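Local structure of secreted effector protein SifA (Salmonella typhimurium, 3CXB) at residues S153-L164 with V176-Y186. The protein is an effector delivered into host cells, where it binds host PLEKHM2 and is required for endosomal tubulation and the formation of Salmonella-induced filaments. Numbering follows the deposited sequence.
Sequences SEIVDYPLPSTL and VPLDNIEGYLY
The antiparallel hairpin of strands 158-167 and 174-177 brings T163 against P177, a non-hydrogen-bonded pair whose CA atoms lie 3.8 Å apart. T163 CG2 rests beside CA and CB of the proline, while its OG1 is engaged by D93. Next along, L164 N donates to V176 O (3.0 Å). On the other face of the sheet L164 CD1 touches V176 CG1, and L164 CB meets L178 CD1 at 3.6 Å. As the chain leaves the hairpin, L178 N donates to S162 O, which ties the segment after strand 174-177 back to strand 158-167. S162 and T163 form a classic beta bulge opposite K149 of the neighbouring strand 145-153.

The helix that follows sends its side chains back to the turn joining strands 145-153 and 158-167, in which D157 and Y158 face S153 as a G1 beta bulge. E182 reaches across to this turn with an extended chain, CG anti to the backbone N (chi1 176°), and its OE2 accepts from S153 OG at 2.6 Å, 36° out of the carboxylate plane. One turn later the contact becomes apolar. I155 is modelled over one face of the Y186 ring, too close for the details to be trusted, whereas its CG2 turns to L185 CB (3.9 Å). L185 CD2 meets V156 CG1 at 3.8 Å. Two helices flank the contact: 283-303, where I294 packs on L178 and I302 on V156, and 258-267, whose M261 touches L185.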
loop_
_atom_site.group_PDB
_atom_site.type_symbol
_atom_site.label_atom_id
_atom_site.label_comp_id
_atom_site.label_asym_id
_atom_site.label_seq_id
_atom_site.Cartn_x
_atom_site.Cartn_y
_atom_site.Cartn_z
ATOM N N SER A 153 10.232 3.108 6.356
ATOM C CA SER A 153 10.816 4.303 5.755
ATOM C C SER A 153 10.180 5.511 6.429
ATOM O O SER A 153 9.011 5.805 6.191
ATOM C CB SER A 153 10.518 4.333 4.265
ATOM O OG SER A 153 11.000 5.522 3.675
ATOM N N GLU A 154 10.942 6.218 7.259
ATOM C CA GLU A 154 10.389 7.363 7.980
ATOM C C GLU A 154 10.084 8.576 7.122
ATOM O O GLU A 154 9.435 9.508 7.580
ATOM C CB GLU A 154 11.301 7.772 9.136
ATOM C CG GLU A 154 12.405 8.749 8.780
ATOM C CD GLU A 154 13.140 9.244 10.016
ATOM O OE1 GLU A 154 13.917 8.453 10.605
ATOM O OE2 GLU A 154 12.927 10.418 10.401
ATOM N N ILE A 155 10.555 8.572 5.883
ATOM C CA ILE A 155 10.268 9.686 4.986
ATOM C C ILE A 155 8.790 9.657 4.631
ATOM O O ILE A 155 8.190 10.688 4.373
ATOM C CB ILE A 155 11.117 9.612 3.694
ATOM C CG1 ILE A 155 12.539 10.049 4.019
ATOM C CG2 ILE A 155 10.549 10.521 2.612
ATOM C CD1 ILE A 155 12.594 11.401 4.730
ATOM N N VAL A 156 8.217 8.461 4.616
ATOM C CA VAL A 156 6.803 8.271 4.331
ATOM C C VAL A 156 6.086 7.814 5.610
ATOM O O VAL A 156 4.852 7.753 5.655
ATOM C CB VAL A 156 6.605 7.198 3.270
ATOM C CG1 VAL A 156 7.014 7.713 1.924
ATOM C CG2 VAL A 156 7.422 5.977 3.635
ATOM N N ASP A 157 6.877 7.525 6.647
ATOM C CA ASP A 157 6.388 7.027 7.936
ATOM C C ASP A 157 5.489 5.825 7.673
ATOM O O ASP A 157 4.325 5.776 8.067
ATOM C CB ASP A 157 5.632 8.103 8.685
ATOM C CG ASP A 157 5.187 7.642 10.039
ATOM O OD1 ASP A 157 5.651 6.573 10.494
ATOM O OD2 ASP A 157 4.374 8.348 10.657
ATOM N N TYR A 158 6.064 4.842 6.999
ATOM C CA TYR A 158 5.342 3.647 6.635
ATOM C C TYR A 158 6.354 2.713 6.008
ATOM O O TYR A 158 7.378 3.169 5.496
ATOM C CB TYR A 158 4.308 3.992 5.576
ATOM C CG TYR A 158 3.174 3.009 5.485
ATOM C CD1 TYR A 158 2.101 3.077 6.376
ATOM C CD2 TYR A 158 3.144 2.041 4.487
ATOM C CE1 TYR A 158 1.019 2.213 6.271
ATOM C CE2 TYR A 158 2.065 1.168 4.367
ATOM C CZ TYR A 158 0.999 1.260 5.265
ATOM O OH TYR A 158 -0.099 0.424 5.149
ATOM N N PRO A 159 6.106 1.394 6.035
ATOM C CA PRO A 159 7.109 0.538 5.401
ATOM C C PRO A 159 6.954 0.635 3.889
ATOM O O PRO A 159 5.842 0.790 3.377
ATOM C CB PRO A 159 6.782 -0.844 5.954
ATOM C CG PRO A 159 5.336 -0.762 6.258
ATOM C CD PRO A 159 5.165 0.600 6.838
ATOM N N LEU A 160 8.069 0.582 3.173
ATOM C CA LEU A 160 8.005 0.673 1.721
ATOM C C LEU A 160 8.834 -0.439 1.099
ATOM O O LEU A 160 9.784 -0.948 1.715
ATOM C CB LEU A 160 8.497 2.056 1.242
ATOM C CG LEU A 160 9.998 2.385 1.101
ATOM C CD1 LEU A 160 10.780 1.835 2.304
ATOM C CD2 LEU A 160 10.557 1.773 -0.175
ATOM N N PRO A 161 8.490 -0.826 -0.137
ATOM C CA PRO A 161 9.173 -1.882 -0.886
ATOM C C PRO A 161 10.704 -1.779 -0.817
ATOM O O PRO A 161 11.299 -0.992 -1.543
ATOM C CB PRO A 161 8.647 -1.674 -2.307
ATOM C CG PRO A 161 7.299 -1.136 -2.079
ATOM C CD PRO A 161 7.516 -0.140 -0.997
ATOM N N SER A 162 11.355 -2.561 0.040
ATOM C CA SER A 162 12.815 -2.474 0.114
ATOM C C SER A 162 13.517 -3.326 -0.941
ATOM O O SER A 162 14.401 -2.830 -1.632
ATOM C CB SER A 162 13.325 -2.850 1.506
ATOM O OG SER A 162 13.166 -4.222 1.758
ATOM N N THR A 163 13.135 -4.597 -1.076
ATOM C CA THR A 163 13.760 -5.461 -2.079
ATOM C C THR A 163 12.742 -6.341 -2.808
ATOM O O THR A 163 11.757 -6.802 -2.222
ATOM C CB THR A 163 14.815 -6.392 -1.454
ATOM O OG1 THR A 163 14.151 -7.404 -0.701
ATOM C CG2 THR A 163 15.750 -5.620 -0.513
ATOM N N LEU A 164 12.991 -6.578 -4.090
ATOM C CA LEU A 164 12.114 -7.399 -4.918
ATOM C C LEU A 164 12.617 -8.840 -5.000
ATOM O O LEU A 164 13.757 -9.080 -5.380
ATOM C CB LEU A 164 12.032 -6.802 -6.324
ATOM C CG LEU A 164 11.229 -7.496 -7.430
ATOM C CD1 LEU A 164 11.844 -8.828 -7.739
ATOM C CD2 LEU A 164 9.778 -7.685 -7.011
ATOM N N VAL A 176 16.961 -8.801 -5.911
ATOM C CA VAL A 176 17.299 -7.448 -6.336
ATOM C C VAL A 176 16.741 -6.361 -5.425
ATOM O O VAL A 176 15.556 -6.059 -5.476
ATOM C CB VAL A 176 16.777 -7.174 -7.744
ATOM C CG1 VAL A 176 15.377 -7.719 -7.888
ATOM C CG2 VAL A 176 16.800 -5.672 -8.016
ATOM N N PRO A 177 17.595 -5.740 -4.590
ATOM C CA PRO A 177 17.122 -4.682 -3.689
ATOM C C PRO A 177 16.585 -3.445 -4.440
ATOM O O PRO A 177 16.942 -3.193 -5.594
ATOM C CB PRO A 177 18.354 -4.389 -2.832
ATOM C CG PRO A 177 19.468 -4.643 -3.772
ATOM C CD PRO A 177 19.050 -5.923 -4.455
ATOM N N LEU A 178 15.725 -2.679 -3.781
ATOM C CA LEU A 178 15.124 -1.506 -4.395
ATOM C C LEU A 178 15.169 -0.348 -3.424
ATOM O O LEU A 178 14.303 0.527 -3.467
ATOM C CB LEU A 178 13.661 -1.795 -4.737
ATOM C CG LEU A 178 13.382 -3.084 -5.511
ATOM C CD1 LEU A 178 11.895 -3.330 -5.578
ATOM C CD2 LEU A 178 13.965 -2.988 -6.906
ATOM N N ASP A 179 16.160 -0.339 -2.537
ATOM C CA ASP A 179 16.262 0.731 -1.555
ATOM C C ASP A 179 16.689 2.054 -2.172
ATOM O O ASP A 179 16.661 3.089 -1.516
ATOM C CB ASP A 179 17.221 0.328 -0.437
ATOM C CG ASP A 179 18.525 -0.234 -0.963
ATOM O OD1 ASP A 179 19.328 -0.729 -0.141
ATOM O OD2 ASP A 179 18.745 -0.177 -2.195
ATOM N N ASN A 180 17.069 2.025 -3.441
ATOM C CA ASN A 180 17.484 3.237 -4.127
ATOM C C ASN A 180 16.292 4.162 -4.338
ATOM O O ASN A 180 16.460 5.378 -4.465
ATOM C CB ASN A 180 18.110 2.886 -5.476
ATOM C CG ASN A 180 19.344 2.017 -5.333
ATOM O OD1 ASN A 180 20.347 2.440 -4.757
ATOM N ND2 ASN A 180 19.276 0.793 -5.850
ATOM N N ILE A 181 15.093 3.579 -4.373
ATOM C CA ILE A 181 13.856 4.334 -4.568
ATOM C C ILE A 181 13.615 5.322 -3.437
ATOM O O ILE A 181 13.204 6.454 -3.677
ATOM C CB ILE A 181 12.632 3.400 -4.665
ATOM C CG1 ILE A 181 12.756 2.498 -5.896
ATOM C CG2 ILE A 181 11.347 4.223 -4.771
ATOM C CD1 ILE A 181 11.592 1.522 -6.067
ATOM N N GLU A 182 13.855 4.895 -2.204
ATOM C CA GLU A 182 13.671 5.784 -1.064
ATOM C C GLU A 182 14.552 7.022 -1.243
ATOM O O GLU A 182 14.239 8.108 -0.738
ATOM C CB GLU A 182 14.040 5.079 0.240
ATOM C CG GLU A 182 13.960 6.001 1.440
ATOM C CD GLU A 182 14.308 5.318 2.738
ATOM O OE1 GLU A 182 15.307 4.567 2.770
ATOM O OE2 GLU A 182 13.592 5.550 3.732
ATOM N N GLY A 183 15.660 6.836 -1.959
ATOM C CA GLY A 183 16.585 7.923 -2.218
ATOM C C GLY A 183 15.936 9.044 -3.011
ATOM O O GLY A 183 16.063 10.209 -2.650
ATOM N N TYR A 184 15.237 8.701 -4.087
ATOM C CA TYR A 184 14.569 9.702 -4.913
ATOM C C TYR A 184 13.731 10.635 -4.061
ATOM O O TYR A 184 13.450 11.756 -4.458
ATOM C CB TYR A 184 13.671 9.026 -5.944
ATOM C CG TYR A 184 14.424 8.325 -7.051
ATOM C CD1 TYR A 184 14.990 9.047 -8.102
ATOM C CD2 TYR A 184 14.579 6.942 -7.049
ATOM C CE1 TYR A 184 15.693 8.403 -9.131
ATOM C CE2 TYR A 184 15.280 6.290 -8.070
ATOM C CZ TYR A 184 15.833 7.020 -9.107
ATOM O OH TYR A 184 16.503 6.342 -10.111
ATOM N N LEU A 185 13.325 10.167 -2.888
ATOM C CA LEU A 185 12.512 10.978 -1.992
ATOM C C LEU A 185 13.393 11.803 -1.066
ATOM O O LEU A 185 13.014 12.893 -0.630
ATOM C CB LEU A 185 11.587 10.094 -1.151
ATOM C CG LEU A 185 10.425 9.367 -1.831
ATOM C CD1 LEU A 185 10.960 8.316 -2.767
ATOM C CD2 LEU A 185 9.555 8.717 -0.780
ATOM N N TYR A 186 14.564 11.266 -0.748
ATOM C CA TYR A 186 15.499 11.966 0.117
ATOM C C TYR A 186 16.192 13.068 -0.674
ATOM O O TYR A 186 16.531 14.122 -0.132
ATOM C CB TYR A 186 16.521 10.988 0.689
ATOM C CG TYR A 186 16.171 10.517 2.078
ATOM C CD1 TYR A 186 16.120 11.415 3.138
ATOM C CD2 TYR A 186 15.910 9.173 2.342
ATOM C CE1 TYR A 186 15.824 10.992 4.429
ATOM C CE2 TYR A 186 15.610 8.738 3.632
ATOM C CZ TYR A 186 15.570 9.655 4.670
ATOM O OH TYR A 186 15.271 9.245 5.949
#